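PDB 2ZTB: crystal protein from Bacillus thuringiensis serovar dakota, which recognises cancer cells as a proteolytically activated, beta-rich parasporin-2 toxin and probably kills them by forming pores in their membranes. Local coordinates for residues A[187-199]-A[211-225]. Numbering follows the deposited sequence.
Sequences APITVDGYFGANF and WFNPARDVLNTTSGT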
loop_
_atom_site.group_PDB
_atom_site.type_symbol
_atom_site.label_atom_id
_atom_site.label_comp_id
_atom_site.label_asym_id
_atom_site.label_seq_id
_atom_site.Cartn_x
_atom_site.Cartn_y
_atom_site.Cartn_z
ATOM N N ALA A 187 1.496 8.850 -5.497
ATOM C CA ALA A 187 1.342 8.956 -6.939
ATOM C C ALA A 187 0.167 9.899 -7.199
ATOM O O ALA A 187 -0.826 9.867 -6.465
ATOM C CB ALA A 187 1.066 7.594 -7.544
ATOM N N PRO A 188 0.281 10.753 -8.233
ATOM C CA PRO A 188 -0.870 11.569 -8.616
ATOM C C PRO A 188 -1.967 10.699 -9.244
ATOM O O PRO A 188 -1.671 9.757 -9.992
ATOM C CB PRO A 188 -0.287 12.531 -9.653
ATOM C CG PRO A 188 0.913 11.782 -10.228
ATOM C CD PRO A 188 1.467 11.006 -9.084
ATOM N N ILE A 189 -3.213 10.983 -8.888
ATOM C CA ILE A 189 -4.368 10.454 -9.601
ATOM C C ILE A 189 -4.877 11.554 -10.536
ATOM O O ILE A 189 -5.026 12.709 -10.115
ATOM C CB ILE A 189 -5.538 10.086 -8.642
ATOM C CG1 ILE A 189 -5.076 9.166 -7.478
ATOM C CG2 ILE A 189 -6.746 9.551 -9.433
ATOM C CD1 ILE A 189 -4.892 7.741 -7.854
ATOM N N THR A 190 -5.157 11.204 -11.787
ATOM C CA THR A 190 -5.672 12.183 -12.748
ATOM C C THR A 190 -6.872 11.649 -13.516
ATOM O O THR A 190 -6.922 10.469 -13.874
ATOM C CB THR A 190 -4.606 12.646 -13.760
ATOM O OG1 THR A 190 -4.186 11.528 -14.551
ATOM C CG2 THR A 190 -3.398 13.280 -13.055
ATOM N N VAL A 191 -7.840 12.528 -13.762
ATOM C CA VAL A 191 -9.007 12.174 -14.560
ATOM C C VAL A 191 -8.981 12.932 -15.902
ATOM O O VAL A 191 -8.717 14.133 -15.945
ATOM C CB VAL A 191 -10.336 12.393 -13.762
ATOM C CG1 VAL A 191 -11.536 12.437 -14.692
ATOM C CG2 VAL A 191 -10.513 11.291 -12.717
ATOM N N ASP A 192 -9.222 12.207 -16.991
ATOM C CA ASP A 192 -9.322 12.806 -18.317
ATOM C C ASP A 192 -10.434 12.134 -19.103
ATOM O O ASP A 192 -10.704 10.945 -18.900
ATOM C CB ASP A 192 -7.987 12.722 -19.079
ATOM C CG ASP A 192 -7.520 11.296 -19.297
ATOM O OD1 ASP A 192 -7.850 10.737 -20.369
ATOM O OD2 ASP A 192 -6.832 10.733 -18.397
ATOM N N GLY A 193 -11.074 12.891 -19.996
ATOM C CA GLY A 193 -12.187 12.367 -20.791
ATOM C C GLY A 193 -13.467 13.161 -20.609
ATOM O O GLY A 193 -13.424 14.328 -20.238
ATOM N N TYR A 194 -14.613 12.521 -20.840
ATOM C CA TYR A 194 -15.867 13.256 -21.038
ATOM C C TYR A 194 -17.050 12.726 -20.247
ATOM O O TYR A 194 -17.083 11.546 -19.870
ATOM C CB TYR A 194 -16.235 13.298 -22.536
ATOM C CG TYR A 194 -15.133 13.843 -23.421
ATOM C CD1 TYR A 194 -14.081 13.018 -23.841
ATOM C CD2 TYR A 194 -15.136 15.176 -23.842
ATOM C CE1 TYR A 194 -13.053 13.499 -24.630
ATOM C CE2 TYR A 194 -14.108 15.676 -24.659
ATOM C CZ TYR A 194 -13.068 14.824 -25.034
ATOM O OH TYR A 194 -12.043 15.276 -25.835
ATOM N N PHE A 195 -18.001 13.630 -19.994
ATOM C CA PHE A 195 -19.356 13.293 -19.568
ATOM C C PHE A 195 -20.347 13.664 -20.677
ATOM O O PHE A 195 -20.076 14.551 -21.505
ATOM C CB PHE A 195 -19.729 14.065 -18.319
ATOM C CG PHE A 195 -19.132 13.525 -17.044
ATOM C CD1 PHE A 195 -17.799 13.741 -16.736
ATOM C CD2 PHE A 195 -19.930 12.861 -16.125
ATOM C CE1 PHE A 195 -17.254 13.257 -15.554
ATOM C CE2 PHE A 195 -19.398 12.387 -14.937
ATOM C CZ PHE A 195 -18.058 12.590 -14.645
ATOM N N GLY A 196 -21.502 12.996 -20.673
ATOM C CA GLY A 196 -22.562 13.234 -21.658
ATOM C C GLY A 196 -23.803 13.757 -20.959
ATOM O O GLY A 196 -23.976 13.551 -19.766
ATOM N N ALA A 197 -24.650 14.467 -21.690
ATOM C CA ALA A 197 -25.942 14.905 -21.170
ATOM C C ALA A 197 -26.964 14.915 -22.282
ATOM O O ALA A 197 -26.650 15.275 -23.425
ATOM C CB ALA A 197 -25.841 16.295 -20.521
ATOM N N ASN A 198 -28.188 14.508 -21.957
ATOM C CA ASN A 198 -29.302 14.626 -22.911
ATOM C C ASN A 198 -30.337 15.624 -22.439
ATOM O O ASN A 198 -30.757 15.601 -21.278
ATOM C CB ASN A 198 -29.944 13.269 -23.232
ATOM C CG ASN A 198 -30.529 12.577 -22.007
ATOM O OD1 ASN A 198 -29.806 11.966 -21.217
ATOM N ND2 ASN A 198 -31.849 12.664 -21.851
ATOM N N PHE A 199 -30.751 16.500 -23.349
ATOM C CA PHE A 199 -31.599 17.619 -23.012
ATOM C C PHE A 199 -33.036 17.408 -23.505
ATOM O O PHE A 199 -33.257 16.624 -24.449
ATOM C CB PHE A 199 -30.964 18.911 -23.556
ATOM C CG PHE A 199 -29.658 19.247 -22.888
ATOM C CD1 PHE A 199 -28.462 18.615 -23.292
ATOM C CD2 PHE A 199 -29.617 20.156 -21.838
ATOM C CE1 PHE A 199 -27.243 18.887 -22.650
ATOM C CE2 PHE A 199 -28.402 20.446 -21.193
ATOM C CZ PHE A 199 -27.213 19.796 -21.598
ATOM N N TRP A 211 -24.981 16.330 -25.742
ATOM C CA TRP A 211 -23.717 17.046 -25.596
ATOM C C TRP A 211 -22.697 16.314 -24.736
ATOM O O TRP A 211 -23.059 15.599 -23.806
ATOM C CB TRP A 211 -23.969 18.444 -25.014
ATOM C CG TRP A 211 -24.631 19.313 -25.998
ATOM C CD1 TRP A 211 -25.964 19.538 -26.119
ATOM C CD2 TRP A 211 -23.994 20.056 -27.043
ATOM N NE1 TRP A 211 -26.202 20.373 -27.166
ATOM C CE2 TRP A 211 -25.011 20.712 -27.756
ATOM C CE3 TRP A 211 -22.657 20.237 -27.438
ATOM C CZ2 TRP A 211 -24.747 21.548 -28.853
ATOM C CZ3 TRP A 211 -22.395 21.075 -28.545
ATOM C CH2 TRP A 211 -23.437 21.719 -29.219
ATOM N N PHE A 212 -21.420 16.532 -25.055
ATOM C CA PHE A 212 -20.279 16.034 -24.284
ATOM C C PHE A 212 -19.365 17.173 -23.900
ATOM O O PHE A 212 -19.099 18.066 -24.707
ATOM C CB PHE A 212 -19.519 14.966 -25.081
ATOM C CG PHE A 212 -20.413 13.891 -25.597
ATOM C CD1 PHE A 212 -21.001 14.008 -26.855
ATOM C CD2 PHE A 212 -20.728 12.793 -24.798
ATOM C CE1 PHE A 212 -21.874 13.048 -27.322
ATOM C CE2 PHE A 212 -21.604 11.814 -25.256
ATOM C CZ PHE A 212 -22.176 11.944 -26.523
ATOM N N ASN A 213 -18.920 17.163 -22.654
ATOM C CA ASN A 213 -17.999 18.162 -22.146
ATOM C C ASN A 213 -16.895 17.457 -21.409
ATOM O O ASN A 213 -17.147 16.448 -20.750
ATOM C CB ASN A 213 -18.711 19.145 -21.208
ATOM C CG ASN A 213 -19.430 20.229 -21.959
ATOM O OD1 ASN A 213 -18.883 21.299 -22.206
ATOM N ND2 ASN A 213 -20.654 19.949 -22.357
ATOM N N PRO A 214 -15.655 17.964 -21.527
ATOM C CA PRO A 214 -14.568 17.346 -20.762
ATOM C C PRO A 214 -14.899 17.359 -19.283
ATOM O O PRO A 214 -15.582 18.270 -18.805
ATOM C CB PRO A 214 -13.350 18.237 -21.056
ATOM C CG PRO A 214 -13.892 19.453 -21.696
ATOM C CD PRO A 214 -15.185 19.091 -22.352
ATOM N N ALA A 215 -14.426 16.336 -18.576
ATOM C CA ALA A 215 -14.592 16.200 -17.127
ATOM C C ALA A 215 -14.317 17.496 -16.340
ATOM O O ALA A 215 -15.010 17.787 -15.372
ATOM C CB ALA A 215 -13.695 15.039 -16.614
ATOM N N ARG A 216 -13.316 18.267 -16.753
ATOM C CA ARG A 216 -12.928 19.511 -16.061
ATOM C C ARG A 216 -14.024 20.589 -16.096
ATOM O O ARG A 216 -14.062 21.460 -15.222
ATOM C CB ARG A 216 -11.597 20.059 -16.627
ATOM C CG ARG A 216 -11.752 21.090 -17.725
ATOM C CD ARG A 216 -10.410 21.581 -18.270
ATOM N NE ARG A 216 -9.863 20.624 -19.232
ATOM C CZ ARG A 216 -10.068 20.675 -20.543
ATOM N NH1 ARG A 216 -9.536 19.746 -21.324
ATOM N NH2 ARG A 216 -10.793 21.648 -21.071
ATOM N N ASP A 217 -14.904 20.525 -17.097
ATOM C CA ASP A 217 -16.048 21.432 -17.199
ATOM C C ASP A 217 -17.200 21.129 -16.239
ATOM O O ASP A 217 -18.011 22.014 -15.974
ATOM C CB ASP A 217 -16.621 21.433 -18.622
ATOM C CG ASP A 217 -15.692 22.067 -19.638
ATOM O OD1 ASP A 217 -14.621 22.598 -19.262
ATOM O OD2 ASP A 217 -16.049 22.040 -20.832
ATOM N N VAL A 218 -17.307 19.889 -15.749
ATOM C CA VAL A 218 -18.489 19.499 -14.964
ATOM C C VAL A 218 -18.167 18.944 -13.553
ATOM O O VAL A 218 -19.077 18.758 -12.727
ATOM C CB VAL A 218 -19.414 18.534 -15.768
ATOM C CG1 VAL A 218 -19.985 19.255 -17.035
ATOM C CG2 VAL A 218 -18.663 17.219 -16.172
ATOM N N LEU A 219 -16.882 18.711 -13.280
ATOM C CA LEU A 219 -16.435 18.208 -11.984
ATOM C C LEU A 219 -15.716 19.322 -11.243
ATOM O O LEU A 219 -15.122 20.204 -11.867
ATOM C CB LEU A 219 -15.486 16.983 -12.153
ATOM C CG LEU A 219 -16.026 15.640 -12.697
ATOM C CD1 LEU A 219 -14.910 14.651 -12.973
ATOM C CD2 LEU A 219 -17.045 14.986 -11.774
ATOM N N ASN A 220 -15.746 19.262 -9.910
ATOM C CA ASN A 220 -15.119 20.274 -9.064
ATOM C C ASN A 220 -13.614 20.154 -9.029
ATOM O O ASN A 220 -12.914 21.113 -8.687
ATOM C CB ASN A 220 -15.682 20.223 -7.647
ATOM C CG ASN A 220 -17.121 20.668 -7.587
ATOM O OD1 ASN A 220 -17.545 21.577 -8.321
ATOM N ND2 ASN A 220 -17.892 20.036 -6.710
ATOM N N THR A 221 -13.124 18.967 -9.366
ATOM C CA THR A 221 -11.695 18.716 -9.489
ATOM C C THR A 221 -11.524 17.548 -10.430
ATOM O O THR A 221 -12.472 16.810 -10.673
ATOM C CB THR A 221 -10.993 18.374 -8.117
ATOM O OG1 THR A 221 -9.573 18.352 -8.334
ATOM C CG2 THR A 221 -11.382 17.004 -7.596
ATOM N N THR A 222 -10.317 17.364 -10.945
ATOM C CA THR A 222 -10.035 16.218 -11.803
ATOM C C THR A 222 -8.764 15.503 -11.365
ATOM O O THR A 222 -8.193 14.711 -12.118
ATOM C CB THR A 222 -9.903 16.625 -13.291
ATOM O OG1 THR A 222 -8.936 17.678 -13.406
ATOM C CG2 THR A 222 -11.259 17.080 -13.865
ATOM N N SER A 223 -8.313 15.782 -10.145
ATOM C CA SER A 223 -7.170 15.066 -9.608
ATOM C C SER A 223 -7.330 14.655 -8.158
ATOM O O SER A 223 -8.176 15.177 -7.438
ATOM C CB SER A 223 -5.876 15.865 -9.807
ATOM O OG SER A 223 -5.956 17.113 -9.175
ATOM N N GLY A 224 -6.502 13.699 -7.750
ATOM C CA GLY A 224 -6.385 13.288 -6.366
ATOM C C GLY A 224 -5.004 12.715 -6.130
ATOM O O GLY A 224 -4.101 12.903 -6.950
ATOM N N THR A 225 -4.847 11.993 -5.018
ATOM C CA THR A 225 -3.536 11.509 -4.570
ATOM C C THR A 225 -3.616 10.099 -3.988
ATOM O O THR A 225 -4.485 9.790 -3.174
ATOM C CB THR A 225 -2.912 12.468 -3.523
ATOM O OG1 THR A 225 -2.957 13.809 -4.016
ATOM C CG2 THR A 225 -1.451 12.106 -3.221
#
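A197 and W211, like F195 and N213, exchange both backbone N-H...O bonds, and this antiparallel ladder on strand 194-199 closes with A215 N donating to G193 O at 2.8 Å. In a second antiparallel ladder, on strand 187-192, I189 and G224 bond reciprocally and V191 N reaches T222 O at 2.8 Å. The I189 side chain also packs on F120 and F122, and D192 forms a salt bridge with R5.

Apolar packing fills the corner between the ladders, where the chain loops out between A215 and T222 through a weakly bonded helical turn (about 215-218). F195, its CG beside the backbone N (chi1 -77°), directs its ring at this excursion: CD1 meets V218 CG2 at 3.6 Å, CE1 touches L219 CD1 at 3.8 Å, and A215 CA sits at the ring edge. V191 CG1 rests on A215 CB at 3.9 Å. F27 of helix 20-31 also packs against F195.

Among the aromatic contacts, F199 CE1 lies 3.8 Å from W211 CD1, the ring planes turned 78° apart. F212 instead sets CD2 against G196 CA at 3.7 Å, and its ring stacks with Y59.

Towards one end of an elongated, mostly antiparallel beta molecule, consistent with an aerolysin-type pore-forming toxin, main-chain bonds thus fix the register of the strand runs before and after the corner at G193 against successive partners, while the buried F195 ring packs against the connection between them.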